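Local coordinates for protein toxin PAU_02230 (PDB 6HV6) that is a toxin of the bacterium Photorhabdus asymbiotica, modelled here as a domain that combines many helices with an antiparallel beta sheet, at residues K193-E198 against D230-P235; T272-T277 against D318-M323; I293-I296 against K302-Y305. The protein carries 1 engineered substitution. All blocks are in the same frame, centred on the assembly; numbering follows the deposited sequence.

Contact 1. Residues K193-E198 against D230-P235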
loop_
_atom_site.group_PDB
_atom_site.type_symbol
_atom_site.label_atom_id
_atom_site.label_comp_id
_atom_site.label_asym_id
_atom_site.label_seq_id
_atom_site.Cartn_x
_atom_site.Cartn_y
_atom_site.Cartn_z
ATOM N N LYS A 193 -4.261 6.092 1.910
ATOM C CA LYS A 193 -4.173 7.264 2.780
ATOM C C LYS A 193 -3.792 6.879 4.208
ATOM O O LYS A 193 -4.413 7.316 5.179
ATOM C CB LYS A 193 -5.489 8.040 2.783
ATOM C CG LYS A 193 -5.952 8.535 1.432
ATOM C CD LYS A 193 -7.283 9.265 1.574
ATOM C CE LYS A 193 -7.797 9.682 0.223
ATOM N NZ LYS A 193 -7.574 8.564 -0.731
ATOM N N GLY A 194 -2.774 6.033 4.336
ATOM C CA GLY A 194 -2.302 5.638 5.647
ATOM C C GLY A 194 -3.185 4.667 6.403
ATOM O O GLY A 194 -2.818 4.260 7.512
ATOM N N LYS A 195 -4.338 4.282 5.854
ATOM C CA LYS A 195 -5.144 3.238 6.467
ATOM C C LYS A 195 -4.376 1.912 6.448
ATOM O O LYS A 195 -3.424 1.746 5.683
ATOM C CB LYS A 195 -6.480 3.099 5.733
ATOM C CG LYS A 195 -7.423 4.297 5.902
ATOM C CD LYS A 195 -8.076 4.294 7.275
ATOM C CE LYS A 195 -9.121 5.390 7.404
ATOM N NZ LYS A 195 -8.479 6.732 7.439
ATOM N N PRO A 196 -4.753 0.969 7.310
ATOM C CA PRO A 196 -4.059 -0.323 7.335
ATOM C C PRO A 196 -4.138 -1.054 5.997
ATOM O O PRO A 196 -5.048 -0.863 5.188
ATOM C CB PRO A 196 -4.794 -1.093 8.434
ATOM C CG PRO A 196 -5.285 -0.005 9.371
ATOM C CD PRO A 196 -5.659 1.137 8.463
ATOM N N SER A 197 -3.151 -1.917 5.781
ATOM C CA SER A 197 -3.052 -2.666 4.540
ATOM C C SER A 197 -4.329 -3.444 4.238
ATOM O O SER A 197 -4.927 -4.060 5.120
ATOM C CB SER A 197 -1.882 -3.636 4.625
ATOM O OG SER A 197 -1.856 -4.409 3.436
ATOM N N GLU A 198 -4.733 -3.449 2.978
ATOM C CA GLU A 198 -5.837 -4.296 2.547
ATOM C C GLU A 198 -5.365 -5.299 1.499
ATOM O O GLU A 198 -6.091 -5.647 0.580
ATOM C CB GLU A 198 -7.006 -3.462 2.024
ATOM C CG GLU A 198 -7.670 -2.596 3.086
ATOM C CD GLU A 198 -8.309 -3.411 4.197
ATOM O OE1 GLU A 198 -8.552 -4.619 3.975
ATOM O OE2 GLU A 198 -8.554 -2.844 5.292
ATOM N N ASP A 230 -13.233 10.991 1.639
ATOM C CA ASP A 230 -13.820 10.339 2.804
ATOM C C ASP A 230 -13.689 8.843 2.591
ATOM O O ASP A 230 -14.649 8.188 2.182
ATOM C CB ASP A 230 -15.293 10.757 2.986
ATOM C CG ASP A 230 -15.904 10.244 4.286
ATOM O OD1 ASP A 230 -15.187 9.630 5.104
ATOM O OD2 ASP A 230 -17.116 10.452 4.479
ATOM N N ILE A 231 -12.495 8.295 2.830
ATOM C CA ILE A 231 -12.223 6.942 2.351
ATOM C C ILE A 231 -13.113 5.922 3.049
ATOM O O ILE A 231 -13.488 4.906 2.447
ATOM C CB ILE A 231 -10.729 6.600 2.508
ATOM C CG1 ILE A 231 -10.432 5.239 1.882
ATOM C CG2 ILE A 231 -10.307 6.629 3.975
ATOM C CD1 ILE A 231 -8.965 4.890 1.886
ATOM N N THR A 232 -13.498 6.175 4.305
ATOM C CA THR A 232 -14.353 5.225 4.999
ATOM C C THR A 232 -15.769 5.192 4.432
ATOM O O THR A 232 -16.530 4.284 4.782
ATOM C CB THR A 232 -14.393 5.532 6.507
ATOM O OG1 THR A 232 -14.954 6.826 6.734
ATOM C CG2 THR A 232 -12.983 5.487 7.092
ATOM N N SER A 233 -16.136 6.146 3.570
ATOM C CA SER A 233 -17.403 6.111 2.842
ATOM C C SER A 233 -17.227 5.743 1.372
ATOM O O SER A 233 -18.185 5.853 0.600
ATOM C CB SER A 233 -18.118 7.457 2.942
ATOM O OG SER A 233 -18.526 7.724 4.259
ATOM N N ASN A 234 -16.027 5.344 0.968
ATOM C CA ASN A 234 -15.770 4.885 -0.402
ATOM C C ASN A 234 -16.261 3.453 -0.535
ATOM O O ASN A 234 -15.861 2.596 0.258
ATOM C CB ASN A 234 -14.271 4.963 -0.723
ATOM C CG ASN A 234 -13.941 4.471 -2.143
ATOM O OD1 ASN A 234 -13.749 3.282 -2.353
ATOM N ND2 ASN A 234 -13.907 5.388 -3.121
ATOM N N PRO A 235 -17.127 3.139 -1.507
ATOM C CA PRO A 235 -17.715 1.792 -1.530
ATOM C C PRO A 235 -16.703 0.693 -1.823
ATOM O O PRO A 235 -16.857 -0.418 -1.304
ATOM C CB PRO A 235 -18.800 1.892 -2.616
ATOM C CG PRO A 235 -18.397 3.034 -3.462
ATOM C CD PRO A 235 -17.648 3.998 -2.584
#
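Lys193 meets Ile231 through carbon alone: its CD stands 4.5 Å from Ile231 CB, a loose approach by a chain that is itself poorly ordered. Lys193 is the first residue to leave the helical conformation after helix 188-191, and its positive phi of 53° turns the backbone away from that helix. Its ammonium group does not serve this contact but bonds to the carbonyl oxygen of Ile225, so only the aliphatic part of the chain passes Ile231 on its way to that oxygen. Gly194 also has positive phi, which a residue without CB adopts at little cost, and the turn brings Lys195 round to the same neighbour. Here the touch is closer. The bend of the Lys195 chain at chi2 (-76°) brings its CE to 3.8 Å from Ile231 CG2; a second bend, at chi4, sets only NZ, which also stays close to that methyl. The two side chains run past each other in opposite directions. Lys195 CE also lies 3.9 Å from Thr232 CG2, with the threonine crossing at about a right angle. Lysine suits this half-buried position because its methylenes cover the isoleucine while it keeps a charged end. Further on, Glu198 OE1 bonds to His244 ND1 in helix 235-244. Across the contact, Ile231 to Ser233 form a 3-10 turn in which Asn234 N bonds to Ile231 O at 3.0 Å. Asn234 OD1 then accepts from Tyr237 N. The arrangement is a contact between two interhelical loops, each leading into a helix through an N-cap residue, Glu198 and Asn234.

Contact 2. Residues T272-T277 against D318-M323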
loop_
_atom_site.group_PDB
_atom_site.type_symbol
_atom_site.label_atom_id
_atom_site.label_comp_id
_atom_site.label_asym_id
_atom_site.label_seq_id
_atom_site.Cartn_x
_atom_site.Cartn_y
_atom_site.Cartn_z
ATOM N N THR A 272 3.190 -25.720 -14.665
ATOM C CA THR A 272 2.027 -26.564 -14.904
ATOM C C THR A 272 1.513 -27.201 -13.619
ATOM O O THR A 272 0.384 -27.697 -13.598
ATOM C CB THR A 272 2.360 -27.634 -15.948
ATOM O OG1 THR A 272 3.445 -28.439 -15.475
ATOM C CG2 THR A 272 2.770 -26.983 -17.268
ATOM N N LYS A 273 2.304 -27.174 -12.546
ATOM C CA LYS A 273 1.846 -27.652 -11.249
ATOM C C LYS A 273 1.180 -26.545 -10.447
ATOM O O LYS A 273 0.171 -26.778 -9.776
ATOM C CB LYS A 273 3.024 -28.237 -10.461
ATOM C CG LYS A 273 3.669 -29.441 -11.130
ATOM C CD LYS A 273 2.634 -30.525 -11.391
ATOM C CE LYS A 273 3.249 -31.728 -12.081
ATOM N NZ LYS A 273 4.358 -32.319 -11.291
ATOM N N LEU A 274 1.730 -25.335 -10.519
ATOM C CA LEU A 274 1.161 -24.202 -9.807
ATOM C C LEU A 274 -0.178 -23.787 -10.406
ATOM O O LEU A 274 -1.130 -23.479 -9.678
ATOM C CB LEU A 274 2.159 -23.051 -9.859
ATOM C CG LEU A 274 1.969 -21.806 -9.022
ATOM C CD1 LEU A 274 2.246 -22.104 -7.569
ATOM C CD2 LEU A 274 2.925 -20.772 -9.553
ATOM N N PHE A 275 -0.264 -23.760 -11.734
ATOM C CA PHE A 275 -1.472 -23.370 -12.450
ATOM C C PHE A 275 -2.020 -24.599 -13.160
ATOM O O PHE A 275 -1.616 -24.902 -14.291
ATOM C CB PHE A 275 -1.180 -22.249 -13.446
ATOM C CG PHE A 275 -0.486 -21.070 -12.839
ATOM C CD1 PHE A 275 -1.099 -20.330 -11.838
ATOM C CD2 PHE A 275 0.778 -20.694 -13.272
ATOM C CE1 PHE A 275 -0.466 -19.238 -11.279
ATOM C CE2 PHE A 275 1.416 -19.602 -12.716
ATOM C CZ PHE A 275 0.790 -18.871 -11.715
ATOM N N PRO A 276 -2.939 -25.339 -12.539
ATOM C CA PRO A 276 -3.498 -26.521 -13.212
ATOM C C PRO A 276 -4.262 -26.184 -14.480
ATOM O O PRO A 276 -4.239 -26.968 -15.437
ATOM C CB PRO A 276 -4.416 -27.130 -12.141
ATOM C CG PRO A 276 -3.966 -26.536 -10.845
ATOM C CD PRO A 276 -3.501 -25.151 -11.193
ATOM N N THR A 277 -4.939 -25.041 -14.516
ATOM C CA THR A 277 -5.722 -24.630 -15.671
ATOM C C THR A 277 -5.089 -23.412 -16.340
ATOM O O THR A 277 -4.276 -22.697 -15.744
ATOM C CB THR A 277 -7.172 -24.328 -15.265
ATOM O OG1 THR A 277 -7.213 -23.186 -14.403
ATOM C CG2 THR A 277 -7.774 -25.519 -14.525
ATOM N N ASP A 318 5.497 -12.635 -20.522
ATOM C CA ASP A 318 5.218 -13.638 -21.542
ATOM C C ASP A 318 5.637 -15.033 -21.102
ATOM O O ASP A 318 5.099 -16.028 -21.603
ATOM C CB ASP A 318 5.936 -13.300 -22.858
ATOM C CG ASP A 318 5.237 -12.212 -23.659
ATOM O OD1 ASP A 318 4.215 -11.672 -23.193
ATOM O OD2 ASP A 318 5.714 -11.902 -24.772
ATOM N N LYS A 319 6.611 -15.131 -20.205
ATOM C CA LYS A 319 7.165 -16.414 -19.801
ATOM C C LYS A 319 6.994 -16.582 -18.303
ATOM O O LYS A 319 7.234 -15.647 -17.534
ATOM C CB LYS A 319 8.653 -16.530 -20.166
ATOM C CG LYS A 319 8.939 -16.529 -21.658
ATOM C CD LYS A 319 10.385 -16.912 -21.938
ATOM C CE LYS A 319 10.619 -17.161 -23.423
ATOM N NZ LYS A 319 12.038 -17.509 -23.714
ATOM N N HIS A 320 6.570 -17.778 -17.891
ATOM C CA HIS A 320 6.453 -18.050 -16.463
ATOM C C HIS A 320 7.797 -17.889 -15.758
ATOM O O HIS A 320 7.866 -17.355 -14.643
ATOM C CB HIS A 320 5.896 -19.456 -16.238
ATOM C CG HIS A 320 5.905 -19.872 -14.803
ATOM N ND1 HIS A 320 4.935 -19.474 -13.909
ATOM C CD2 HIS A 320 6.786 -20.620 -14.097
ATOM C CE1 HIS A 320 5.212 -19.964 -12.715
ATOM N NE2 HIS A 320 6.329 -20.664 -12.801
ATOM N N SER A 321 8.880 -18.335 -16.398
ATOM C CA SER A 321 10.181 -18.294 -15.740
ATOM C C SER A 321 10.615 -16.865 -15.452
ATOM O O SER A 321 11.281 -16.615 -14.442
ATOM C CB SER A 321 11.239 -19.010 -16.583
ATOM O OG SER A 321 11.487 -18.331 -17.799
ATOM N N ASP A 322 10.248 -15.916 -16.318
ATOM C CA ASP A 322 10.562 -14.518 -16.047
ATOM C C ASP A 322 9.738 -13.983 -14.890
ATOM O O ASP A 322 10.253 -13.254 -14.036
ATOM C CB ASP A 322 10.324 -13.667 -17.290
ATOM C CG ASP A 322 11.338 -13.946 -18.378
ATOM O OD1 ASP A 322 12.466 -14.350 -18.035
ATOM O OD2 ASP A 322 11.007 -13.747 -19.559
ATOM N N MET A 323 8.446 -14.305 -14.866
ATOM C CA MET A 323 7.605 -13.861 -13.761
ATOM C C MET A 323 8.129 -14.407 -12.442
ATOM O O MET A 323 8.228 -13.672 -11.450
ATOM C CB MET A 323 6.156 -14.285 -14.022
ATOM C CG MET A 323 5.124 -13.790 -13.013
ATOM S SD MET A 323 5.083 -14.836 -11.551
ATOM C CE MET A 323 4.220 -16.282 -12.181
#
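Phe275 and His320 meet rim to rim, with neither ring over the face of the other. Their planes are turned 83° apart and their centroids lie 5.8 Å from each other. His320 ND1 sits at the edge of the phenyl ring, in its plane, 3.7 Å from Phe275 CE2. The histidine reaches across because its CG is anti to the backbone N (chi1 173°), which carries the imidazole out from the first turn of helix 320-334. Leu274 approaches from the end of helix 271-274 at roughly a right angle to the histidine, and its CD2 comes 4.0 Å from His320 CE1 at the imidazole edge. The same leucine has its CG over the centre of the phenyl ring, so its branched side chain serves both rings. Met323, one helical turn after His320, brings its methyl to the phenyl edge, with CE 4.3 Å from Phe275 CZ; methionine's flexible, unbranched chain can bring its terminal methyl up to a ring edge. Beneath these side chains lies the sheet: Leu274, Phe275 and Met323 all touch Ile293, and Met323 also rests on Tyr305. Apolar residues are what such a buried position calls for, and the histidine is the exception. Its NE2 bonds to the carbonyl oxygen of Leu267 and must be the donor there. ND1 is buried without a hydrogen-bonding partner. Taken together, this is consistent with a neutral imidazole protonated at NE2, whose bare ND1 tolerates the weakly positive hydrogen rim of the phenylalanine at its side.

Contact 3. Residues I293-I296 against K302-Y305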
loop_
_atom_site.group_PDB
_atom_site.type_symbol
_atom_site.label_atom_id
_atom_site.label_comp_id
_atom_site.label_asym_id
_atom_site.label_seq_id
_atom_site.Cartn_x
_atom_site.Cartn_y
_atom_site.Cartn_z
ATOM N N ILE A 293 -0.321 -14.418 -7.752
ATOM C CA ILE A 293 0.263 -14.735 -9.047
ATOM C C ILE A 293 -0.773 -15.484 -9.862
ATOM O O ILE A 293 -1.562 -16.270 -9.322
ATOM C CB ILE A 293 1.583 -15.532 -8.932
ATOM C CG1 ILE A 293 1.389 -16.832 -8.170
ATOM C CG2 ILE A 293 2.644 -14.697 -8.225
ATOM C CD1 ILE A 293 2.716 -17.470 -7.762
ATOM N N SER A 294 -0.789 -15.221 -11.164
ATOM C CA SER A 294 -1.861 -15.729 -11.998
ATOM C C SER A 294 -1.313 -16.100 -13.361
ATOM O O SER A 294 -0.263 -15.614 -13.789
ATOM C CB SER A 294 -2.989 -14.698 -12.146
ATOM O OG SER A 294 -3.580 -14.413 -10.892
ATOM N N LYS A 295 -2.052 -16.981 -14.029
ATOM C CA LYS A 295 -1.867 -17.315 -15.430
ATOM C C LYS A 295 -3.191 -17.009 -16.116
ATOM O O LYS A 295 -4.236 -17.500 -15.681
ATOM C CB LYS A 295 -1.471 -18.790 -15.583
ATOM C CG LYS A 295 -1.312 -19.300 -17.002
ATOM C CD LYS A 295 -0.896 -20.785 -17.003
ATOM C CE LYS A 295 -0.658 -21.318 -18.405
ATOM N NZ LYS A 295 -0.216 -22.752 -18.383
ATOM N N ILE A 296 -3.156 -16.185 -17.162
ATOM C CA ILE A 296 -4.360 -15.731 -17.853
ATOM C C ILE A 296 -4.192 -15.914 -19.360
ATOM O O ILE A 296 -3.109 -15.677 -19.902
ATOM C CB ILE A 296 -4.663 -14.255 -17.522
ATOM C CG1 ILE A 296 -4.661 -14.033 -16.005
ATOM C CG2 ILE A 296 -5.996 -13.836 -18.120
ATOM C CD1 ILE A 296 -5.744 -14.820 -15.265
ATOM N N LYS A 302 -3.490 -15.131 -26.263
ATOM C CA LYS A 302 -2.124 -15.164 -25.749
ATOM C C LYS A 302 -2.107 -15.251 -24.220
ATOM O O LYS A 302 -2.905 -14.607 -23.541
ATOM C CB LYS A 302 -1.339 -13.933 -26.226
ATOM C CG LYS A 302 0.110 -13.872 -25.727
ATOM C CD LYS A 302 1.003 -13.042 -26.649
ATOM C CE LYS A 302 2.460 -13.065 -26.193
ATOM N NZ LYS A 302 3.393 -12.489 -27.210
ATOM N N ILE A 303 -1.186 -16.057 -23.693
ATOM C CA ILE A 303 -1.087 -16.344 -22.267
ATOM C C ILE A 303 -0.186 -15.314 -21.611
ATOM O O ILE A 303 0.872 -14.961 -22.149
ATOM C CB ILE A 303 -0.555 -17.772 -22.036
ATOM C CG1 ILE A 303 -1.641 -18.810 -22.333
ATOM C CG2 ILE A 303 -0.030 -17.936 -20.619
ATOM C CD1 ILE A 303 -1.224 -20.239 -22.035
ATOM N N LYS A 304 -0.610 -14.826 -20.443
ATOM C CA LYS A 304 0.175 -13.919 -19.623
ATOM C C LYS A 304 0.342 -14.500 -18.225
ATOM O O LYS A 304 -0.578 -15.131 -17.692
ATOM C CB LYS A 304 -0.490 -12.537 -19.552
ATOM C CG LYS A 304 -0.536 -11.821 -20.888
ATOM C CD LYS A 304 0.863 -11.727 -21.485
ATOM C CE LYS A 304 0.829 -11.369 -22.964
ATOM N NZ LYS A 304 0.102 -10.094 -23.214
ATOM N N TYR A 305 1.527 -14.304 -17.648
ATOM C CA TYR A 305 1.829 -14.685 -16.274
ATOM C C TYR A 305 1.999 -13.395 -15.479
ATOM O O TYR A 305 2.822 -12.547 -15.844
ATOM C CB TYR A 305 3.091 -15.546 -16.204
ATOM C CG TYR A 305 3.009 -16.767 -17.114
ATOM C CD1 TYR A 305 3.406 -16.694 -18.444
ATOM C CD2 TYR A 305 2.480 -17.962 -16.654
ATOM C CE1 TYR A 305 3.305 -17.791 -19.285
ATOM C CE2 TYR A 305 2.377 -19.073 -17.492
ATOM C CZ TYR A 305 2.786 -18.972 -18.804
ATOM O OH TYR A 305 2.692 -20.060 -19.644
#
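Ile296 and Lys304 are joined by two backbone hydrogen bonds, one in each direction. Ile296 N donates to Lys304 O at 2.8 Å, and Lys304 N returns a bond to Ile296 O at 2.7 Å. The two bonds make this an antiparallel hydrogen-bonded pair, next to the non-hydrogen-bonded pair of Lys295 and Tyr305. Weaker CA-H...O contacts fill the intervals: Ile296 O also receives Ile303 CA at 3.2 Å, while Lys304 O receives Lys295 CA at 3.4 Å. On the face that carries Lys295 and Tyr305, both polar ends converge on one outside carboxylate. Glu271 OE2 takes a salt bridge from Lys295 NZ and a hydrogen bond from Tyr305 OH. That shared acceptor probably favours a charged lysine, although the residue is buried. The two side chains lie side by side and point the same way, since Lys295 CG is anti to the backbone N (chi1 177°) and the chain stays extended beyond it. Its methylenes run alongside the phenol, with Lys295 CD 3.7 Å from Tyr305 CE2. Ile303 closes over the far end of this lysine, placing its CD1 3.8 Å from Lys295 CE. Beta-branched isoleucine fits an extended backbone well, and Ile296, on the other face, packs on Leu210 and Gln211 of helix 199-211. Lys304, also on that face, leads its amine away from the pair and touches Asn181 and Asp318. The whole is a beta hairpin of strands 289-296 and 304-309, central members of the domain's antiparallel sheet, held here close to the turn, part of which is not modelled.

How the contacts relate
Contacts 2 and 3 belong to one region, their centres about 7 Å apart, whereas contact 1 lies well away, its nearest atoms about 13 Å from contact 3. In sequence the hairpin of contact 3 falls between the two segments of contact 2, whose side chains cover the same sheet; Asp318 O and His320 N of contact 2 pack against the Tyr305 ring. Contact 2 is fully buried and works through apolar and aromatic edges. Contact 3 is partly buried and relies on backbone bonding. Contact 1 is also partly buried, with one buried residue among the four that touch, and uses lysine methylenes between helix-connecting loops. Helix 199-211, which follows contact 1's first segment, reaches contact 3 through Leu210.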